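Local coordinates for esterase (Rhizomucor miehei CAU432, PDB 4WY8), which hydrolyses carboxylic ester bonds as a fungal carboxylesterase whose chain adopts the alpha/beta hydrolase fold, at residues Cys174-Gln179 and Ser234-Pro239; Ser121-Val126 and Asp223-Asp228; Ile70-Asp75 and Ile151-Thr156; Tyr105-Arg110 and His309-Leu314. All blocks are in the same frame, centred on the assembly; numbering follows the deposited sequence.

The four contacts fall into two touching pairs. Interactions 1 and 2, with centres 18 Å apart, meet where Ala-237 CB packs on Ile-226 CD1 at 3.5 Å. Interactions 3 and 4, centres 14 Å apart, are joined by a probable hydrogen bond of 2.9 Å between Thr-71 OG1 and Thr-108 OG1. The pairs do not touch: the nearest atoms of interactions 1 and 4 are about 9 Å apart, and interactions 1 and 2 both lie across the chain's centre from interaction 4. The probable catalytic triad is Ser-164, His-291 and Asp-261. Helix 165-179, which carries one side of interaction 1, begins directly after Ser-164, on the probable nucleophile elbow.

Interaction 1: residues Cys174-Gln179 and Ser234-Pro239; sequences CIRAKQ and SIFACP
Ile-235 makes the first touch, its CD1 lying 4.3 Å from CG2 of Ile-175 on the helix. The same residue underlies its neighbour: Ile-235 CG1 sits 3.9 Å above one face of the Phe-236 ring, offset toward the rim. Phe-236 carries most of the contact. Its backbone N donates to Ser-234 OG, an ST turn, and its CG lies beside that N (chi1 -63°), which brings the end of the ring to the helix although the CB itself does not face it. Phe-236 CE1 makes an apolar contact with Ile-175 CG2 at 3.8 Å. At the ring edge, near its plane, the backbone N of Arg-176 faces the same carbon. The Arg-176 chain, bent at chi2 (70°), lays CD 3.7 Å from Phe-236 CE1. Gln-179, extended beyond CG, runs head-on toward the ring and brings OE1, near the ring plane, to 3.1 Å from Phe-236 CZ with amide and ring planes 84° apart, so a partly negative oxygen faces the probably slightly positive ring edge. Ala-237 and Cys-238 tighten the turn, their backbone N atoms both donating to Ser-234 O. Pro-239 completes the run, its CB 3.9 Å from CD1 of Ile-175, the two side chains crossing at about a right angle. In the alpha/beta hydrolase fold this seats the loop before helix 244-247 on the helix that follows the probable nucleophile; Leu-132 and Leu-136 of helix 130-143 pack against Phe-236 and Arg-176 respectively, and Tyr-270 of helix 264-276 touches Ile-175 and Pro-239.

Interaction 2: residues Ser121-Val126 and Asp223-Asp228; sequences SLSPEV and DHYIPD
Pro-124 and His-224 lie side by side and point the same way, the proline following a cis peptide bond. The proline's CB and CG each come to 3.4 Å from His-224 ND1. Its CD makes an off-centre CH-pi contact, 4.2 Å from the imidazole centroid and 29° off the ring normal. The imidazole is carried there by a first torsion that sets CG beside the backbone N (chi1 -76°). Tyr-225 takes another rotamer, with CG opposite the backbone N (chi1 -174°); its side chain leads away from the loop, so that just the near part of the ring edge, at CD2, lies beside Ser-123. The serine OG lies near the ring plane, 3.6 Å from Tyr-225 CD2. That hydroxyl is already engaged, donating to Val-126 O at 2.6 Å, a bond that ties the loop across the cis-proline and fixes the OG rotation. Ser-123 CB in turn rests 3.6 Å from His-224 O, a carbonyl also bound by Arg-127. The contact thus joins the loop between strand 114-118 and helix 130-143 to the end of helix 215-225; Pro-27 of helix 27-39 packs on both Pro-124 and His-224, Trp-220 meets His-224 edge-to-face, and Trp-92 stacks on Tyr-225.

Interaction 3: residues Ile70-Asp75 and Ile151-Thr156; sequences ITRPLD and INVDPT
A Schellman motif closes helix 145-150, and Arg-72 of strand 65-73 bonds to its C-prime residue, Asn-152. The positive phi of Asn-152 turns the chain, with Val-153 N and Asn-152 N reaching back to the last turn of the helix. Arg-72 NH2 donates to Asn-152 O at 3.1 Å with an N-H...O angle of 180°. The acceptor lies in the guanidinium plane, whereas the donor stands well above the carbonyl plane (59° out of it), so the bond is straight at the arginine but does not follow a lone pair of the oxygen. Ile-151 O is nearly as close to NH2, at 3.2 Å, but the angle is too poor for a bond; it may still favour the positive charge. Asn-152 CB packs 3.7 Å from NH2. The bend at chi3 (-63°) turns the guanidinium so that NH2 faces Asn-152 O while NH1 goes to Gln-79 O and Thr-76 O, and these backbone oxygens fix its rotation. Beside this polar grip, Ile-70 CD1 meets Ile-151 CG2 at 4.1 Å, the two side chains crossing at about a right angle. Farther along, the bond from Thr-156 N to Asp-154 OD1, 2.8 Å, makes an Asx turn, and Thr-156 OG1 adds a second bond to that oxygen from the same face, at 2.7 Å. Backbone bonds of Asn-152 and Asp-154 to Leu-81 add a further tie. The Schellman motif is a common helix ending with a positive-phi C-prime residue, used here in the loop leading to strand 159-163 of the alpha/beta hydrolase sheet.

Interaction 4: residues Tyr105-Arg110 and His309-Leu314; sequences YELTVR and HIVAWL
Leu-107 CD1 reaches three side chains of helix 309-314 at once, Ile-310 CG2, Val-311 CG2 and Leu-314 CD1, each at 4.3 Å. CG opposite the backbone N (chi1 -177°) directs the branch toward the other helix, and chi2 sets CD1 at its end. One turn on, Arg-110 offers its base and its backbone: CB lies 3.9 Å from Val-311 CG2, and O lies 3.7 Å from Val-311 CG1, so each valine branch touches a different part of Arg-110. The helix axes are 10.4 Å apart at closest approach, with 41° between their N-to-C directions. In the canonical core of the alpha/beta hydrolase fold, the first and last helices lie on the same side of the central sheet, as helices 101-111 and 301-322 probably do here; Ile-310 also touches Leu-254 and Ile-256 of strand 253-258. Beyond CB, the Arg-110 chain runs extended and leads off the contact. Its NE forms a salt bridge with Glu-106 OE1 at 2.9 Å, the oxygen in the guanidinium plane. NH1 makes a second salt bridge to Asp-308, and NH2 bonds Ser-304, linking the guanidinium to helix 301-322. Farther out, Lys-316 of the second subunit packs on Arg-110, and His-309 stacks on His-309 of that subunit.

Interaction 1: residues Cys174-Gln179 and Ser234-Pro239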
loop_
_atom_site.group_PDB
_atom_site.type_symbol
_atom_site.label_atom_id
_atom_site.label_comp_id
_atom_site.label_asym_id
_atom_site.label_seq_id
_atom_site.Cartn_x
_atom_site.Cartn_y
_atom_site.Cartn_z
ATOM N N CYS A 174 9.867 7.727 18.593
ATOM C CA CYS A 174 9.080 6.647 19.211
ATOM C C CYS A 174 9.891 5.832 20.235
ATOM O O CYS A 174 9.434 5.656 21.392
ATOM C CB CYS A 174 8.507 5.709 18.145
ATOM S SG CYS A 174 7.126 6.463 17.251
ATOM N N ILE A 175 11.085 5.363 19.843
ATOM C CA ILE A 175 11.920 4.608 20.801
ATOM C C ILE A 175 12.205 5.434 22.074
ATOM O O ILE A 175 12.149 4.937 23.220
ATOM C CB ILE A 175 13.251 4.197 20.192
ATOM C CG1 ILE A 175 13.019 3.386 18.916
ATOM C CG2 ILE A 175 14.113 3.436 21.217
ATOM C CD1 ILE A 175 14.290 3.207 18.080
ATOM N N ARG A 176 12.509 6.708 21.867
ATOM C CA ARG A 176 12.803 7.596 22.976
ATOM C C ARG A 176 11.615 7.803 23.923
ATOM O O ARG A 176 11.781 7.743 25.138
ATOM C CB ARG A 176 13.283 8.945 22.454
ATOM C CG ARG A 176 13.727 9.826 23.577
ATOM C CD ARG A 176 15.032 9.295 24.169
ATOM N NE ARG A 176 15.231 9.812 25.515
ATOM C CZ ARG A 176 15.646 11.039 25.794
ATOM N NH1 ARG A 176 15.924 11.893 24.816
ATOM N NH2 ARG A 176 15.785 11.407 27.057
ATOM N N ALA A 177 10.424 8.033 23.377
ATOM C CA ALA A 177 9.248 8.192 24.216
ATOM C C ALA A 177 8.987 6.896 24.992
ATOM O O ALA A 177 8.564 6.928 26.142
ATOM C CB ALA A 177 8.016 8.576 23.372
ATOM N N LYS A 178 9.229 5.757 24.356
ATOM C CA LYS A 178 9.094 4.487 25.070
ATOM C C LYS A 178 10.036 4.439 26.275
ATOM O O LYS A 178 9.637 4.048 27.369
ATOM C CB LYS A 178 9.380 3.298 24.157
ATOM C CG LYS A 178 9.400 1.970 24.931
ATOM C CD LYS A 178 10.137 0.862 24.198
ATOM C CE LYS A 178 10.216 -0.407 25.039
ATOM N NZ LYS A 178 10.963 -1.501 24.338
ATOM N N GLN A 179 11.288 4.835 26.067
ATOM C CA GLN A 179 12.263 4.834 27.166
ATOM C C GLN A 179 11.900 5.793 28.320
ATOM O O GLN A 179 12.308 5.579 29.467
ATOM C CB GLN A 179 13.658 5.133 26.612
ATOM C CG GLN A 179 14.170 3.907 25.861
ATOM C CD GLN A 179 15.646 3.940 25.547
ATOM O OE1 GLN A 179 16.343 4.934 25.811
ATOM N NE2 GLN A 179 16.147 2.829 24.998
ATOM N N SER A 234 24.803 4.899 18.214
ATOM C CA SER A 234 23.590 5.090 19.023
ATOM C C SER A 234 22.323 4.639 18.271
ATOM O O SER A 234 22.160 4.942 17.091
ATOM C CB SER A 234 23.439 6.550 19.412
ATOM O OG SER A 234 22.114 6.805 19.867
ATOM N N ILE A 235 21.402 3.970 18.958
ATOM C CA ILE A 235 20.186 3.491 18.297
ATOM C C ILE A 235 19.255 4.663 17.943
ATOM O O ILE A 235 18.341 4.521 17.129
ATOM C CB ILE A 235 19.446 2.433 19.161
ATOM C CG1 ILE A 235 18.941 3.034 20.473
ATOM C CG2 ILE A 235 20.368 1.184 19.437
ATOM C CD1 ILE A 235 18.159 2.016 21.336
ATOM N N PHE A 236 19.522 5.812 18.558
ATOM C CA PHE A 236 18.795 7.050 18.327
ATOM C C PHE A 236 19.298 7.803 17.085
ATOM O O PHE A 236 18.696 8.795 16.645
ATOM C CB PHE A 236 18.878 7.922 19.581
ATOM C CG PHE A 236 18.231 7.281 20.773
ATOM C CD1 PHE A 236 16.844 7.185 20.842
ATOM C CD2 PHE A 236 18.995 6.747 21.810
ATOM C CE1 PHE A 236 16.218 6.570 21.917
ATOM C CE2 PHE A 236 18.370 6.134 22.901
ATOM C CZ PHE A 236 16.982 6.050 22.950
ATOM N N ALA A 237 20.378 7.284 16.508
ATOM C CA ALA A 237 20.875 7.735 15.218
ATOM C C ALA A 237 20.459 6.721 14.142
ATOM O O ALA A 237 19.825 7.059 13.133
ATOM C CB ALA A 237 22.398 7.866 15.262
ATOM N N CYS A 238 20.792 5.461 14.404
ATOM C CA CYS A 238 20.544 4.362 13.477
ATOM C C CYS A 238 19.710 3.313 14.196
ATOM O O CYS A 238 20.247 2.406 14.825
ATOM C CB CYS A 238 21.854 3.752 12.987
ATOM S SG CYS A 238 22.993 4.963 12.211
ATOM N N PRO A 239 18.380 3.452 14.124
ATOM C CA PRO A 239 17.499 2.545 14.867
ATOM C C PRO A 239 17.559 1.099 14.382
ATOM O O PRO A 239 17.078 0.223 15.095
ATOM C CB PRO A 239 16.103 3.137 14.633
ATOM C CG PRO A 239 16.245 4.010 13.384
ATOM C CD PRO A 239 17.647 4.541 13.451
#

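Interaction 2: residues Ser121-Val126 and Asp223-Asp228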
loop_
_atom_site.group_PDB
_atom_site.type_symbol
_atom_site.label_atom_id
_atom_site.label_comp_id
_atom_site.label_asym_id
_atom_site.label_seq_id
_atom_site.Cartn_x
_atom_site.Cartn_y
_atom_site.Cartn_z
ATOM N N SER A 121 15.945 22.223 14.184
ATOM C CA SER A 121 17.232 22.831 13.855
ATOM C C SER A 121 18.018 21.945 12.905
ATOM O O SER A 121 18.201 20.738 13.151
ATOM C CB SER A 121 18.041 23.111 15.121
ATOM O OG SER A 121 17.309 23.943 16.021
ATOM N N LEU A 122 18.493 22.551 11.823
ATOM C CA LEU A 122 19.206 21.800 10.794
ATOM C C LEU A 122 20.702 21.710 11.081
ATOM O O LEU A 122 21.269 22.544 11.796
ATOM C CB LEU A 122 18.964 22.432 9.418
ATOM C CG LEU A 122 17.489 22.387 9.003
ATOM C CD1 LEU A 122 17.242 23.131 7.697
ATOM C CD2 LEU A 122 16.995 20.936 8.920
ATOM N N SER A 123 21.328 20.671 10.536
ATOM C CA SER A 123 22.778 20.481 10.634
ATOM C C SER A 123 23.459 21.130 9.421
ATOM O O SER A 123 22.805 21.346 8.404
ATOM C CB SER A 123 23.117 18.990 10.726
ATOM O OG SER A 123 22.681 18.461 11.964
ATOM N N PRO A 124 24.761 21.459 9.516
ATOM C CA PRO A 124 25.703 21.236 10.617
ATOM C C PRO A 124 25.666 22.314 11.695
ATOM O O PRO A 124 26.487 22.230 12.598
ATOM C CB PRO A 124 27.067 21.278 9.916
ATOM C CG PRO A 124 26.867 22.314 8.861
ATOM C CD PRO A 124 25.424 22.126 8.379
ATOM N N GLU A 125 24.802 23.322 11.589
ATOM C CA GLU A 125 24.769 24.354 12.626
ATOM C C GLU A 125 24.479 23.733 13.993
ATOM O O GLU A 125 24.924 24.244 15.015
ATOM C CB GLU A 125 23.745 25.436 12.310
ATOM C CG GLU A 125 24.124 26.335 11.146
ATOM C CD GLU A 125 23.728 25.732 9.805
ATOM O OE1 GLU A 125 23.402 24.516 9.756
ATOM O OE2 GLU A 125 23.719 26.480 8.799
ATOM N N VAL A 126 23.677 22.667 14.019
ATOM C CA VAL A 126 23.616 21.834 15.210
ATOM C C VAL A 126 23.968 20.421 14.770
ATOM O O VAL A 126 23.911 20.117 13.587
ATOM C CB VAL A 126 22.228 21.899 15.901
ATOM C CG1 VAL A 126 21.869 23.362 16.238
ATOM C CG2 VAL A 126 21.142 21.259 15.032
ATOM N N ASP A 223 27.746 13.113 7.452
ATOM C CA ASP A 223 28.946 13.809 7.914
ATOM C C ASP A 223 28.578 15.145 8.553
ATOM O O ASP A 223 29.204 15.564 9.523
ATOM C CB ASP A 223 29.953 14.016 6.773
ATOM C CG ASP A 223 30.757 12.767 6.478
ATOM O OD1 ASP A 223 30.832 11.889 7.365
ATOM O OD2 ASP A 223 31.305 12.658 5.357
ATOM N N HIS A 224 27.573 15.829 8.016
ATOM C CA HIS A 224 27.105 17.040 8.712
ATOM C C HIS A 224 26.338 16.755 10.021
ATOM O O HIS A 224 26.437 17.529 10.978
ATOM C CB HIS A 224 26.216 17.895 7.804
ATOM C CG HIS A 224 26.966 18.687 6.773
ATOM N ND1 HIS A 224 27.959 19.590 7.098
ATOM C CD2 HIS A 224 26.832 18.749 5.428
ATOM C CE1 HIS A 224 28.417 20.158 5.998
ATOM N NE2 HIS A 224 27.755 19.660 4.969
ATOM N N TYR A 225 25.546 15.681 10.045
ATOM C CA TYR A 225 24.665 15.373 11.196
ATOM C C TYR A 225 25.422 14.758 12.383
ATOM O O TYR A 225 25.219 15.145 13.543
ATOM C CB TYR A 225 23.549 14.420 10.730
ATOM C CG TYR A 225 22.429 14.069 11.706
ATOM C CD1 TYR A 225 22.083 12.735 11.941
ATOM C CD2 TYR A 225 21.685 15.052 12.327
ATOM C CE1 TYR A 225 21.056 12.396 12.791
ATOM C CE2 TYR A 225 20.640 14.728 13.181
ATOM C CZ TYR A 225 20.334 13.397 13.404
ATOM O OH TYR A 225 19.298 13.063 14.253
ATOM N N ILE A 226 26.268 13.776 12.071
ATOM C CA ILE A 226 27.041 13.028 13.056
ATOM C C ILE A 226 28.481 12.913 12.587
ATOM O O ILE A 226 28.866 11.881 12.018
ATOM C CB ILE A 226 26.457 11.608 13.261
ATOM C CG1 ILE A 226 24.950 11.681 13.490
ATOM C CG2 ILE A 226 27.081 10.921 14.462
ATOM C CD1 ILE A 226 24.298 10.326 13.570
ATOM N N PRO A 227 29.288 13.959 12.830
ATOM C CA PRO A 227 30.675 14.005 12.337
ATOM C C PRO A 227 31.549 12.859 12.816
ATOM O O PRO A 227 32.336 12.287 12.047
ATOM C CB PRO A 227 31.210 15.331 12.900
ATOM C CG PRO A 227 29.986 16.173 13.093
ATOM C CD PRO A 227 28.913 15.198 13.531
ATOM N N ASP A 228 31.419 12.525 14.089
ATOM C CA ASP A 228 32.250 11.479 14.647
ATOM C C ASP A 228 31.505 10.150 14.580
ATOM O O ASP A 228 30.486 9.946 15.235
ATOM C CB ASP A 228 32.699 11.892 16.048
ATOM C CG ASP A 228 33.805 12.981 15.991
ATOM O OD1 ASP A 228 34.603 12.965 15.020
ATOM O OD2 ASP A 228 33.842 13.886 16.858
#

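Interaction 3: residues Ile70-Asp75 and Ile151-Thr156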
loop_
_atom_site.group_PDB
_atom_site.type_symbol
_atom_site.label_atom_id
_atom_site.label_comp_id
_atom_site.label_asym_id
_atom_site.label_seq_id
_atom_site.Cartn_x
_atom_site.Cartn_y
_atom_site.Cartn_z
ATOM N N ILE A 70 1.336 24.799 12.015
ATOM C CA ILE A 70 0.158 23.961 12.129
ATOM C C ILE A 70 -0.830 24.236 11.013
ATOM O O ILE A 70 -1.340 25.358 10.885
ATOM C CB ILE A 70 -0.540 24.178 13.469
ATOM C CG1 ILE A 70 0.482 24.078 14.603
ATOM C CG2 ILE A 70 -1.695 23.186 13.634
ATOM C CD1 ILE A 70 -0.066 24.469 15.947
ATOM N N THR A 71 -1.141 23.214 10.218
ATOM C CA THR A 71 -2.114 23.404 9.141
ATOM C C THR A 71 -3.376 22.581 9.414
ATOM O O THR A 71 -3.288 21.479 9.940
ATOM C CB THR A 71 -1.503 23.025 7.752
ATOM O OG1 THR A 71 -0.873 21.752 7.846
ATOM C CG2 THR A 71 -0.446 24.046 7.313
ATOM N N ARG A 72 -4.553 23.123 9.104
ATOM C CA ARG A 72 -5.787 22.337 9.209
ATOM C C ARG A 72 -6.750 22.658 8.070
ATOM O O ARG A 72 -6.610 23.697 7.437
ATOM C CB ARG A 72 -6.451 22.530 10.594
ATOM C CG ARG A 72 -6.250 23.845 11.248
ATOM C CD ARG A 72 -6.521 23.805 12.774
ATOM N NE ARG A 72 -7.907 23.480 13.093
ATOM C CZ ARG A 72 -8.289 22.736 14.127
ATOM N NH1 ARG A 72 -9.584 22.507 14.332
ATOM N NH2 ARG A 72 -7.383 22.218 14.956
ATOM N N PRO A 73 -7.732 21.770 7.809
ATOM C CA PRO A 73 -8.669 22.103 6.730
ATOM C C PRO A 73 -9.456 23.358 7.095
ATOM O O PRO A 73 -9.589 23.652 8.291
ATOM C CB PRO A 73 -9.597 20.878 6.654
ATOM C CG PRO A 73 -8.912 19.785 7.436
ATOM C CD PRO A 73 -8.077 20.496 8.466
ATOM N N LEU A 74 -9.902 24.111 6.093
ATOM C CA LEU A 74 -10.797 25.245 6.314
ATOM C C LEU A 74 -12.109 24.739 6.886
ATOM O O LEU A 74 -12.463 23.572 6.693
ATOM C CB LEU A 74 -11.040 26.004 5.005
ATOM C CG LEU A 74 -9.830 26.684 4.363
ATOM C CD1 LEU A 74 -10.230 27.332 3.064
ATOM C CD2 LEU A 74 -9.277 27.730 5.308
ATOM N N ASP A 75 -12.823 25.598 7.608
ATOM C CA ASP A 75 -14.119 25.207 8.177
ATOM C C ASP A 75 -14.005 24.048 9.193
ATOM O O ASP A 75 -14.815 23.115 9.187
ATOM C CB ASP A 75 -15.092 24.835 7.042
ATOM C CG ASP A 75 -15.346 26.003 6.078
ATOM O OD1 ASP A 75 -15.164 27.170 6.485
ATOM O OD2 ASP A 75 -15.710 25.752 4.904
ATOM N N ILE A 151 -4.931 24.107 20.896
ATOM C CA ILE A 151 -4.881 24.106 19.428
ATOM C C ILE A 151 -5.962 23.225 18.808
ATOM O O ILE A 151 -5.846 22.838 17.653
ATOM C CB ILE A 151 -3.486 23.658 18.903
ATOM C CG1 ILE A 151 -3.140 22.237 19.378
ATOM C CG2 ILE A 151 -2.413 24.631 19.346
ATOM C CD1 ILE A 151 -1.914 21.643 18.678
ATOM N N ASN A 152 -7.014 22.926 19.575
ATOM C CA ASN A 152 -8.135 22.108 19.104
ATOM C C ASN A 152 -7.756 20.799 18.411
ATOM O O ASN A 152 -8.278 20.493 17.340
ATOM C CB ASN A 152 -9.022 22.923 18.152
ATOM C CG ASN A 152 -10.060 23.760 18.887
ATOM O OD1 ASN A 152 -10.692 23.289 19.834
ATOM N ND2 ASN A 152 -10.237 25.003 18.460
ATOM N N VAL A 153 -6.888 20.019 19.048
ATOM C CA VAL A 153 -6.587 18.664 18.607
ATOM C C VAL A 153 -6.850 17.668 19.738
ATOM O O VAL A 153 -6.911 18.044 20.911
ATOM C CB VAL A 153 -5.119 18.530 18.112
ATOM C CG1 VAL A 153 -4.813 19.571 17.048
ATOM C CG2 VAL A 153 -4.147 18.633 19.270
ATOM N N ASP A 154 -7.044 16.410 19.368
ATOM C CA ASP A 154 -7.291 15.316 20.313
ATOM C C ASP A 154 -6.049 14.485 20.550
ATOM O O ASP A 154 -5.671 13.661 19.721
ATOM C CB ASP A 154 -8.423 14.435 19.810
ATOM C CG ASP A 154 -8.672 13.223 20.686
ATOM O OD1 ASP A 154 -8.018 13.041 21.741
ATOM O OD2 ASP A 154 -9.557 12.430 20.300
ATOM N N PRO A 155 -5.434 14.672 21.719
ATOM C CA PRO A 155 -4.156 14.008 21.986
ATOM C C PRO A 155 -4.271 12.484 22.021
ATOM O O PRO A 155 -3.235 11.820 21.922
ATOM C CB PRO A 155 -3.724 14.594 23.348
ATOM C CG PRO A 155 -5.011 15.073 23.994
ATOM C CD PRO A 155 -5.907 15.495 22.853
ATOM N N THR A 156 -5.474 11.927 22.128
ATOM C CA THR A 156 -5.608 10.470 22.103
ATOM C C THR A 156 -5.411 9.868 20.697
ATOM O O THR A 156 -5.364 8.631 20.531
ATOM C CB THR A 156 -6.978 10.015 22.677
ATOM O OG1 THR A 156 -8.043 10.329 21.770
ATOM C CG2 THR A 156 -7.209 10.692 24.019
#

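Interaction 4: residues Tyr105-Arg110 and His309-Leu314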
loop_
_atom_site.group_PDB
_atom_site.type_symbol
_atom_site.label_atom_id
_atom_site.label_comp_id
_atom_site.label_asym_id
_atom_site.label_seq_id
_atom_site.Cartn_x
_atom_site.Cartn_y
_atom_site.Cartn_z
ATOM N N TYR A 105 0.058 20.057 2.856
ATOM C CA TYR A 105 -1.289 20.575 2.574
ATOM C C TYR A 105 -2.206 19.444 2.128
ATOM O O TYR A 105 -3.367 19.339 2.617
ATOM C CB TYR A 105 -1.268 21.677 1.506
ATOM C CG TYR A 105 -0.762 23.032 1.971
ATOM C CD1 TYR A 105 0.078 23.150 3.075
ATOM C CD2 TYR A 105 -1.113 24.202 1.282
ATOM C CE1 TYR A 105 0.556 24.407 3.488
ATOM C CE2 TYR A 105 -0.643 25.464 1.686
ATOM C CZ TYR A 105 0.190 25.552 2.791
ATOM O OH TYR A 105 0.669 26.784 3.205
ATOM N N GLU A 106 -1.688 18.571 1.247
ATOM C CA GLU A 106 -2.506 17.422 0.792
ATOM C C GLU A 106 -2.882 16.468 1.935
ATOM O O GLU A 106 -4.013 16.017 2.038
ATOM C CB GLU A 106 -1.771 16.635 -0.305
ATOM C CG GLU A 106 -1.763 17.307 -1.681
ATOM C CD GLU A 106 -3.142 17.383 -2.361
ATOM O OE1 GLU A 106 -4.081 16.638 -1.979
ATOM O OE2 GLU A 106 -3.275 18.191 -3.311
ATOM N N LEU A 107 -1.912 16.142 2.775
ATOM C CA LEU A 107 -2.158 15.277 3.923
ATOM C C LEU A 107 -3.202 15.911 4.854
ATOM O O LEU A 107 -4.126 15.265 5.332
ATOM C CB LEU A 107 -0.844 15.037 4.665
ATOM C CG LEU A 107 -0.877 14.094 5.871
ATOM C CD1 LEU A 107 -1.362 12.655 5.513
ATOM C CD2 LEU A 107 0.494 14.076 6.551
ATOM N N THR A 108 -3.038 17.200 5.090
ATOM C CA THR A 108 -3.963 17.968 5.900
ATOM C C THR A 108 -5.384 17.818 5.409
ATOM O O THR A 108 -6.272 17.456 6.201
ATOM C CB THR A 108 -3.605 19.461 5.904
ATOM O OG1 THR A 108 -2.303 19.650 6.490
ATOM C CG2 THR A 108 -4.671 20.250 6.667
ATOM N N VAL A 109 -5.634 18.073 4.120
ATOM C CA VAL A 109 -7.048 18.035 3.712
ATOM C C VAL A 109 -7.563 16.628 3.439
ATOM O O VAL A 109 -8.767 16.359 3.588
ATOM C CB VAL A 109 -7.323 18.894 2.457
ATOM C CG1 VAL A 109 -6.892 20.350 2.718
ATOM C CG2 VAL A 109 -6.569 18.335 1.259
ATOM N N ARG A 110 -6.680 15.705 3.074
ATOM C CA ARG A 110 -7.150 14.345 2.822
ATOM C C ARG A 110 -7.448 13.628 4.138
ATOM O O ARG A 110 -8.411 12.902 4.234
ATOM C CB ARG A 110 -6.139 13.553 2.001
ATOM C CG ARG A 110 -6.003 14.052 0.563
ATOM C CD ARG A 110 -5.050 13.162 -0.220
ATOM N NE ARG A 110 -4.505 13.822 -1.406
ATOM C CZ ARG A 110 -4.030 13.178 -2.471
ATOM N NH1 ARG A 110 -4.048 11.845 -2.509
ATOM N NH2 ARG A 110 -3.521 13.866 -3.491
ATOM N N HIS A 309 -3.296 5.983 0.616
ATOM C CA HIS A 309 -2.983 4.818 1.430
ATOM C C HIS A 309 -2.701 5.169 2.893
ATOM O O HIS A 309 -3.302 4.595 3.821
ATOM C CB HIS A 309 -1.795 4.106 0.821
ATOM C CG HIS A 309 -1.443 2.836 1.508
ATOM N ND1 HIS A 309 -0.388 2.052 1.108
ATOM C CD2 HIS A 309 -2.021 2.202 2.557
ATOM C CE1 HIS A 309 -0.331 0.975 1.882
ATOM N NE2 HIS A 309 -1.305 1.048 2.768
ATOM N N ILE A 310 -1.784 6.109 3.096
ATOM C CA ILE A 310 -1.463 6.594 4.432
ATOM C C ILE A 310 -2.714 7.063 5.164
ATOM O O ILE A 310 -2.901 6.773 6.342
ATOM C CB ILE A 310 -0.444 7.759 4.371
ATOM C CG1 ILE A 310 0.937 7.232 3.948
ATOM C CG2 ILE A 310 -0.315 8.472 5.714
ATOM C CD1 ILE A 310 1.909 8.336 3.619
ATOM N N VAL A 311 -3.577 7.783 4.457
ATOM C CA VAL A 311 -4.794 8.270 5.069
ATOM C C VAL A 311 -5.722 7.124 5.457
ATOM O O VAL A 311 -6.292 7.143 6.553
ATOM C CB VAL A 311 -5.519 9.243 4.130
ATOM C CG1 VAL A 311 -6.932 9.576 4.672
ATOM C CG2 VAL A 311 -4.681 10.494 3.969
ATOM N N ALA A 312 -5.866 6.117 4.592
ATOM C CA ALA A 312 -6.696 4.956 4.947
ATOM C C ALA A 312 -6.175 4.264 6.218
ATOM O O ALA A 312 -6.942 3.872 7.117
ATOM C CB ALA A 312 -6.741 3.962 3.788
ATOM N N TRP A 313 -4.865 4.110 6.283
ATOM C CA TRP A 313 -4.225 3.487 7.448
ATOM C C TRP A 313 -4.373 4.295 8.728
ATOM O O TRP A 313 -4.578 3.721 9.797
ATOM C CB TRP A 313 -2.757 3.256 7.163
ATOM C CG TRP A 313 -1.988 2.582 8.259
ATOM C CD1 TRP A 313 -1.770 1.242 8.413
ATOM C CD2 TRP A 313 -1.291 3.232 9.329
ATOM N NE1 TRP A 313 -0.986 1.017 9.528
ATOM C CE2 TRP A 313 -0.689 2.221 10.111
ATOM C CE3 TRP A 313 -1.138 4.569 9.713
ATOM C CZ2 TRP A 313 0.070 2.509 11.247
ATOM C CZ3 TRP A 313 -0.377 4.857 10.845
ATOM C CH2 TRP A 313 0.218 3.825 11.600
ATOM N N LEU A 314 -4.239 5.620 8.619
ATOM C CA LEU A 314 -4.484 6.530 9.739
ATOM C C LEU A 314 -5.924 6.423 10.218
ATOM O O LEU A 314 -6.192 6.422 11.425
ATOM C CB LEU A 314 -4.194 7.985 9.355
ATOM C CG LEU A 314 -2.789 8.574 9.198
ATOM C CD1 LEU A 314 -2.848 9.992 8.607
ATOM C CD2 LEU A 314 -2.124 8.608 10.555
#